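Desmoplakin (Homo sapiens, PDB 3R6N) probably links intermediate filaments to desmosomal adhesion plaques, and includes a plakin domain with a rigid run of spectrin repeats and an SH3 domain. Local coordinates at residues H91-L95 and Q163-S167; T102-I106 and Y173-L177; R313-V318 and L327-L333. All coordinates share one frame; numbering follows the deposited sequence.

Contact 1 of 3, residues H91-L95 and Q163-S167; sequences HLRQL and QHPAS
At the loop that joins helix 130-161 to helix 167-225, a type I turn running from His164 to Ser167 docks against helix 68-117, and His164 and His91 make the central contact. His164 NE2 donates to the backbone oxygen His91 O at 2.8 Å, the oxygen lying close to the plane of the His164 ring. The same oxygen also accepts the helical bond from Leu95 N, which reaches it from the opposite face of its plane. The other ring nitrogen of His164, ND1, accepts from Ala166 N at 2.9 Å, so a bond at each nitrogen fixes the rotation of the imidazole.

The His91 ring turns an edge toward the His164 face, a T-shaped pair with centroids 4.8 Å apart and planes at 65°. One face of His91 is occupied by Pro165, whose CD lies 3.3 Å from the ring centroid in a CH-pi contact suited to a rigid, flat-sided residue. Leu95 CD1 meets the small Ala166 CB at 4.3 Å, and Trp30 touches both of these side chains. Donating through NE2 and accepting through ND1, His164 is consistent with a neutral imidazole carrying its proton on NE2.

Contact 2 of 3, residues T102-I106 and Y173-L177; sequences TSREI and YMDTL
Thr102 presses its branched side chain against Tyr173 and Met174, and its atoms divide between ring, methionine and leucine. CB lies at the edge of the Tyr173 ring, near the ring plane, 3.6 Å from Tyr173 CD2. From there the side chain forks. With its methyl CG2 anti to the backbone N and its hydroxyl anti to the carbonyl carbon (chi1 -56°), CG2 comes within 3.4 Å of Tyr173 CD2 and also meets Leu177 CB at 3.9 Å. The other branch, OG1, approaches Met174 SD at 3.4 Å, while its hydrogen bond goes to Ile98 O in its own helix. A threonine suits this buried place because its methyl packs on carbon while its hydroxyl is satisfied by the helix backbone.

Tyr173 extends alongside Thr102 in the opposite direction, so that its OH comes to Ser103 OG, a hydrogen bond of 3.0 Å; the ring carries a polar end to the less buried margin. Ile106 supplies the next layer: CG1 packs on Leu177 CD1 at 3.7 Å, and its CD1 meets Thr176 CG2, the two side chains crossing at roughly a right angle. Glu105 gives only its CB to Leu177 CD1, since its chain bends and sends OE1 into a salt bridge with Lys145. Leu177 additionally touches the bound dithiane diol, whose pocket also includes Leu149, Lys153 and Gln178.

The two helices run nearly parallel, their local axes 10.0 Å apart and inclined at 21°. Helix 130-161 packs against both, with Leu152 on Thr102 and Leu149 on Glu105 and Leu177.

Contact 3 of 3, residues R313-V318 and L327-L333; sequences RSKWYV and LVPSVGL
Trp316 and Ser330 meet where a strand gives way to a short 3-10 segment. Ser330 CB sits over one face of the indole, 3.9 Å from the centroid of its five-membered ring, a CH-pi contact that a side chain as small as serine can make while its backbone stays close to the neighbouring strand. Farther along the ring system, Trp316 CE3 packs on Leu333 CD1 at 3.8 Å. The same methyl meets Val318 CG2 tip to tip, and Val318 CB rests on Val328 CG1 at 3.8 Å. Trp316, Val318 and Val328 are thus held together as apolar residues on a buried face of the sheet.

Behind these side chains lies the backbone pairing. Trp316 and Val328 form an antiparallel hydrogen-bonded pair, each N donating to the other's O at 3.2 Å. Ser330 N adds a bond of 2.8 Å to Ser314 O, arriving well above the carbonyl plane although the N-H points at the oxygen nearly straight (164°). This is the distal hairpin of an SH3 fold, followed in the usual order by a 3-10 turn and the last strand.

On the other face, Tyr317 stands across from Leu327. Tyr317 CG is anti to its backbone N (chi1 -157°), bringing CD1 within 3.5 Å of Leu327 CD2. Lys315 and Pro329 share this face, and both touch Tyr292.

Leu286 of strand 285-288, in the same sheet, touches Trp316, Val318 and Leu333. Arg274 bonds to both Ser330 O and Leu333 O, holding the turn at its two ends, while Val331 O accepts from His194 NE2 on helix 167-225, a bond between the SH3 domain and that long helix.

Overall arrangement
Contacts 1 and 2 are neighbours in the helical rod, their centres about 16 Å apart. Both use helix 68-117, and their segments alternate along the chain: contact 1 joins that helix to the loop entering helix 167-225, and contact 2 lies further along the same two helices. Contact 3 comes later in sequence, within the SH3 domain, its centre about 24 Å from that of contact 2 and about 40 Å from that of contact 1. Helix 167-225 nevertheless relates all three, since it begins at contact 1, runs through contact 2 and meets the SH3 domain at His194. Such a continuous helix is consistent with the rigidity of the four-repeat fragment.

Contact 1 of 3, residues H91-L95 and Q163-S167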
# COMPACT_ATOMS: atom_id res chain seq x y z
N HIS A 91 11.07 -9.57 -47.42
CA HIS A 91 11.07 -8.38 -46.57
C HIS A 91 9.65 -8.05 -46.12
O HIS A 91 9.42 -7.68 -44.97
CB HIS A 91 11.69 -7.20 -47.30
CG HIS A 91 13.19 -7.20 -47.28
ND1 HIS A 91 13.95 -6.69 -48.32
CD2 HIS A 91 14.07 -7.63 -46.35
CE1 HIS A 91 15.23 -6.82 -48.03
NE2 HIS A 91 15.33 -7.39 -46.84
N LEU A 92 8.70 -8.18 -47.04
CA LEU A 92 7.29 -7.98 -46.72
C LEU A 92 6.85 -9.00 -45.67
O LEU A 92 6.27 -8.63 -44.64
CB LEU A 92 6.43 -8.10 -47.97
CG LEU A 92 6.45 -6.93 -48.95
CD1 LEU A 92 5.49 -7.17 -50.09
CD2 LEU A 92 6.09 -5.65 -48.22
N ARG A 93 7.13 -10.27 -45.92
CA ARG A 93 6.80 -11.34 -44.99
C ARG A 93 7.32 -11.04 -43.58
O ARG A 93 6.55 -10.94 -42.63
CB ARG A 93 7.38 -12.66 -45.48
CG ARG A 93 6.44 -13.46 -46.36
CD ARG A 93 5.31 -14.05 -45.55
NE ARG A 93 4.84 -15.31 -46.12
CZ ARG A 93 4.06 -16.17 -45.48
NH1 ARG A 93 3.65 -15.91 -44.24
NH2 ARG A 93 3.68 -17.29 -46.08
N GLN A 94 8.64 -10.89 -43.47
CA GLN A 94 9.28 -10.59 -42.19
C GLN A 94 8.57 -9.44 -41.48
O GLN A 94 8.35 -9.50 -40.28
CB GLN A 94 10.76 -10.24 -42.40
CG GLN A 94 11.59 -11.34 -43.05
CD GLN A 94 13.04 -10.92 -43.25
OE1 GLN A 94 13.33 -9.87 -43.83
NE2 GLN A 94 13.96 -11.74 -42.76
N LEU A 95 8.22 -8.41 -42.24
CA LEU A 95 7.54 -7.24 -41.68
C LEU A 95 6.20 -7.63 -41.08
O LEU A 95 5.95 -7.40 -39.90
CB LEU A 95 7.33 -6.16 -42.74
CG LEU A 95 6.75 -4.84 -42.24
CD1 LEU A 95 7.69 -4.19 -41.25
CD2 LEU A 95 6.46 -3.89 -43.40
N GLN A 163 19.82 -4.95 -42.25
CA GLN A 163 19.37 -3.76 -42.95
C GLN A 163 18.04 -3.95 -43.69
O GLN A 163 17.96 -3.76 -44.91
CB GLN A 163 20.43 -3.25 -43.93
CG GLN A 163 21.48 -2.35 -43.29
CD GLN A 163 22.76 -3.09 -42.95
OE1 GLN A 163 23.36 -3.74 -43.81
NE2 GLN A 163 23.18 -2.98 -41.70
N HIS A 164 17.01 -4.34 -42.95
CA HIS A 164 15.67 -4.43 -43.50
C HIS A 164 15.23 -3.05 -43.96
O HIS A 164 15.36 -2.07 -43.21
CB HIS A 164 14.70 -4.98 -42.45
CG HIS A 164 13.35 -5.32 -42.99
ND1 HIS A 164 12.43 -4.37 -43.36
CD2 HIS A 164 12.75 -6.52 -43.20
CE1 HIS A 164 11.33 -4.96 -43.80
NE2 HIS A 164 11.50 -6.27 -43.71
N PRO A 165 14.71 -2.95 -45.19
CA PRO A 165 14.30 -1.66 -45.75
C PRO A 165 13.37 -0.87 -44.83
O PRO A 165 13.23 0.35 -45.01
CB PRO A 165 13.56 -2.07 -47.04
CG PRO A 165 13.33 -3.54 -46.93
CD PRO A 165 14.47 -4.06 -46.12
N ALA A 166 12.75 -1.53 -43.86
CA ALA A 166 11.86 -0.84 -42.94
C ALA A 166 12.38 -0.82 -41.51
O ALA A 166 11.62 -0.63 -40.57
CB ALA A 166 10.47 -1.45 -42.99
N SER A 167 13.69 -1.01 -41.34
CA SER A 167 14.29 -1.08 -40.01
C SER A 167 13.79 0.02 -39.09
O SER A 167 13.23 -0.26 -38.03
CB SER A 167 15.82 -1.02 -40.10
OG SER A 167 16.36 -2.28 -40.46

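Contact 2 of 3, residues T102-I106 and Y173-L177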
# COMPACT_ATOMS: atom_id res chain seq x y z
N THR A 102 3.88 -7.89 -32.57
CA THR A 102 3.98 -6.73 -31.69
C THR A 102 2.62 -6.09 -31.49
O THR A 102 2.32 -5.54 -30.42
CB THR A 102 4.95 -5.69 -32.27
OG1 THR A 102 6.22 -6.30 -32.50
CG2 THR A 102 5.13 -4.54 -31.29
N SER A 103 1.79 -6.16 -32.52
CA SER A 103 0.47 -5.56 -32.47
C SER A 103 -0.38 -6.26 -31.41
O SER A 103 -1.01 -5.61 -30.57
CB SER A 103 -0.20 -5.66 -33.83
OG SER A 103 -1.04 -4.55 -34.06
N ARG A 104 -0.39 -7.59 -31.44
CA ARG A 104 -1.15 -8.38 -30.48
C ARG A 104 -0.53 -8.31 -29.09
O ARG A 104 -1.22 -8.47 -28.09
CB ARG A 104 -1.23 -9.84 -30.93
CG ARG A 104 -1.86 -10.05 -32.30
CD ARG A 104 -2.46 -11.44 -32.41
NE ARG A 104 -3.50 -11.64 -31.40
CZ ARG A 104 -4.07 -12.81 -31.13
NH1 ARG A 104 -3.71 -13.90 -31.80
NH2 ARG A 104 -5.01 -12.90 -30.19
N GLU A 105 0.78 -8.09 -29.04
CA GLU A 105 1.48 -8.03 -27.77
C GLU A 105 1.17 -6.73 -27.03
O GLU A 105 1.18 -6.69 -25.80
CB GLU A 105 2.98 -8.16 -28.00
CG GLU A 105 3.66 -9.13 -27.06
CD GLU A 105 2.94 -10.46 -27.00
OE1 GLU A 105 1.87 -10.52 -26.36
OE2 GLU A 105 3.44 -11.45 -27.58
N ILE A 106 0.90 -5.68 -27.79
CA ILE A 106 0.56 -4.39 -27.22
C ILE A 106 -0.85 -4.39 -26.66
O ILE A 106 -1.12 -3.82 -25.60
CB ILE A 106 0.72 -3.26 -28.26
CG1 ILE A 106 2.17 -2.79 -28.29
CG2 ILE A 106 -0.20 -2.10 -27.94
CD1 ILE A 106 2.58 -2.10 -29.59
N TYR A 173 7.99 0.93 -33.91
CA TYR A 173 6.85 0.18 -33.42
C TYR A 173 7.23 -0.53 -32.12
O TYR A 173 6.44 -0.57 -31.18
CB TYR A 173 6.39 -0.83 -34.47
CG TYR A 173 4.93 -1.22 -34.37
CD1 TYR A 173 3.93 -0.33 -34.70
CD2 TYR A 173 4.56 -2.50 -33.98
CE1 TYR A 173 2.60 -0.68 -34.63
CE2 TYR A 173 3.23 -2.87 -33.91
CZ TYR A 173 2.25 -1.96 -34.23
OH TYR A 173 0.93 -2.32 -34.16
N MET A 174 8.44 -1.08 -32.09
CA MET A 174 8.95 -1.74 -30.89
C MET A 174 9.10 -0.74 -29.76
O MET A 174 8.81 -1.05 -28.60
CB MET A 174 10.30 -2.40 -31.18
CG MET A 174 10.28 -3.41 -32.32
SD MET A 174 9.24 -4.86 -32.02
CE MET A 174 9.93 -5.45 -30.47
N ASP A 175 9.55 0.47 -30.08
CA ASP A 175 9.62 1.55 -29.11
C ASP A 175 8.28 1.68 -28.39
O ASP A 175 8.22 1.82 -27.17
CB ASP A 175 9.97 2.88 -29.79
CG ASP A 175 11.45 3.01 -30.10
OD1 ASP A 175 11.85 4.05 -30.65
OD2 ASP A 175 12.21 2.06 -29.79
N THR A 176 7.20 1.64 -29.17
CA THR A 176 5.86 1.69 -28.63
C THR A 176 5.66 0.58 -27.61
O THR A 176 5.30 0.84 -26.46
CB THR A 176 4.81 1.57 -29.75
OG1 THR A 176 4.78 2.79 -30.50
CG2 THR A 176 3.43 1.33 -29.18
N LEU A 177 5.91 -0.66 -28.04
CA LEU A 177 5.81 -1.81 -27.15
C LEU A 177 6.58 -1.56 -25.85
O LEU A 177 6.02 -1.66 -24.77
CB LEU A 177 6.36 -3.06 -27.85
CG LEU A 177 6.30 -4.37 -27.06
CD1 LEU A 177 4.91 -4.98 -27.15
CD2 LEU A 177 7.33 -5.34 -27.58

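Contact 3 of 3, residues R313-V318 and L327-L333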
# COMPACT_ATOMS: atom_id res chain seq x y z
N ARG A 313 -12.93 7.87 -11.86
CA ARG A 313 -12.30 6.95 -10.91
C ARG A 313 -10.98 6.39 -11.42
O ARG A 313 -10.34 5.58 -10.74
CB ARG A 313 -13.26 5.81 -10.56
CG ARG A 313 -14.65 6.27 -10.17
CD ARG A 313 -15.53 5.10 -9.74
NE ARG A 313 -15.26 4.69 -8.37
CZ ARG A 313 -16.07 4.94 -7.34
NH1 ARG A 313 -17.21 5.59 -7.54
NH2 ARG A 313 -15.75 4.53 -6.12
N SER A 314 -10.57 6.83 -12.60
CA SER A 314 -9.34 6.34 -13.22
C SER A 314 -8.37 7.47 -13.60
O SER A 314 -7.16 7.25 -13.66
CB SER A 314 -9.66 5.48 -14.44
OG SER A 314 -10.57 6.14 -15.31
N LYS A 315 -8.90 8.66 -13.85
CA LYS A 315 -8.07 9.83 -14.12
C LYS A 315 -8.46 11.01 -13.23
O LYS A 315 -9.61 11.42 -13.20
CB LYS A 315 -8.14 10.24 -15.59
CG LYS A 315 -7.23 9.43 -16.50
CD LYS A 315 -6.94 10.16 -17.81
CE LYS A 315 -5.74 9.55 -18.52
NZ LYS A 315 -5.13 10.47 -19.52
N TRP A 316 -7.48 11.54 -12.51
CA TRP A 316 -7.72 12.67 -11.64
C TRP A 316 -7.10 13.94 -12.19
O TRP A 316 -5.98 13.91 -12.69
CB TRP A 316 -7.16 12.40 -10.25
CG TRP A 316 -7.89 11.32 -9.52
CD1 TRP A 316 -9.07 10.75 -9.89
CD2 TRP A 316 -7.50 10.69 -8.30
NE1 TRP A 316 -9.43 9.79 -8.98
CE2 TRP A 316 -8.49 9.74 -7.99
CE3 TRP A 316 -6.41 10.85 -7.44
CZ2 TRP A 316 -8.42 8.94 -6.85
CZ3 TRP A 316 -6.34 10.05 -6.31
CH2 TRP A 316 -7.34 9.11 -6.03
N TYR A 317 -7.83 15.04 -12.11
CA TYR A 317 -7.23 16.32 -12.43
C TYR A 317 -6.39 16.71 -11.23
O TYR A 317 -6.88 16.81 -10.11
CB TYR A 317 -8.29 17.38 -12.74
CG TYR A 317 -7.75 18.51 -13.59
CD1 TYR A 317 -6.94 18.26 -14.69
CD2 TYR A 317 -8.06 19.84 -13.30
CE1 TYR A 317 -6.45 19.28 -15.47
CE2 TYR A 317 -7.57 20.87 -14.08
CZ TYR A 317 -6.77 20.58 -15.16
OH TYR A 317 -6.28 21.61 -15.94
N VAL A 318 -5.10 16.90 -11.47
CA VAL A 318 -4.14 17.08 -10.40
C VAL A 318 -3.23 18.25 -10.70
O VAL A 318 -2.90 18.51 -11.85
CB VAL A 318 -3.30 15.79 -10.21
CG1 VAL A 318 -1.96 16.11 -9.59
CG2 VAL A 318 -4.06 14.76 -9.39
N LEU A 327 -3.71 15.68 -16.00
CA LEU A 327 -4.49 14.47 -15.78
C LEU A 327 -3.57 13.29 -15.60
O LEU A 327 -2.96 12.81 -16.55
CB LEU A 327 -5.40 14.19 -16.98
CG LEU A 327 -6.54 15.17 -17.23
CD1 LEU A 327 -7.19 14.87 -18.57
CD2 LEU A 327 -7.54 15.10 -16.10
N VAL A 328 -3.46 12.80 -14.37
CA VAL A 328 -2.65 11.62 -14.11
C VAL A 328 -3.52 10.48 -13.60
O VAL A 328 -4.44 10.70 -12.81
CB VAL A 328 -1.44 11.92 -13.18
CG1 VAL A 328 -1.60 13.27 -12.52
CG2 VAL A 328 -1.24 10.81 -12.15
N PRO A 329 -3.24 9.26 -14.07
CA PRO A 329 -3.98 8.05 -13.68
C PRO A 329 -4.02 7.85 -12.17
O PRO A 329 -2.98 7.88 -11.51
CB PRO A 329 -3.18 6.94 -14.36
CG PRO A 329 -2.58 7.59 -15.55
CD PRO A 329 -2.22 8.97 -15.09
N SER A 330 -5.22 7.63 -11.65
CA SER A 330 -5.44 7.42 -10.23
C SER A 330 -4.54 6.34 -9.63
O SER A 330 -4.03 6.50 -8.52
CB SER A 330 -6.92 7.09 -9.97
OG SER A 330 -7.07 5.99 -9.09
N VAL A 331 -4.34 5.25 -10.36
CA VAL A 331 -3.53 4.14 -9.86
C VAL A 331 -2.21 4.62 -9.26
O VAL A 331 -1.79 4.14 -8.21
CB VAL A 331 -3.15 3.15 -10.96
CG1 VAL A 331 -3.08 1.74 -10.40
CG2 VAL A 331 -4.14 3.24 -12.11
N GLY A 332 -1.57 5.55 -9.95
CA GLY A 332 -0.25 6.02 -9.57
C GLY A 332 -0.25 7.14 -8.55
O GLY A 332 0.76 7.81 -8.36
N LEU A 333 -1.38 7.36 -7.89
CA LEU A 333 -1.49 8.39 -6.87
C LEU A 333 -2.07 7.84 -5.57
O LEU A 333 -3.13 7.22 -5.57
CB LEU A 333 -2.35 9.55 -7.36
CG LEU A 333 -1.83 10.42 -8.50
CD1 LEU A 333 -2.96 11.25 -9.06
CD2 LEU A 333 -0.68 11.30 -8.02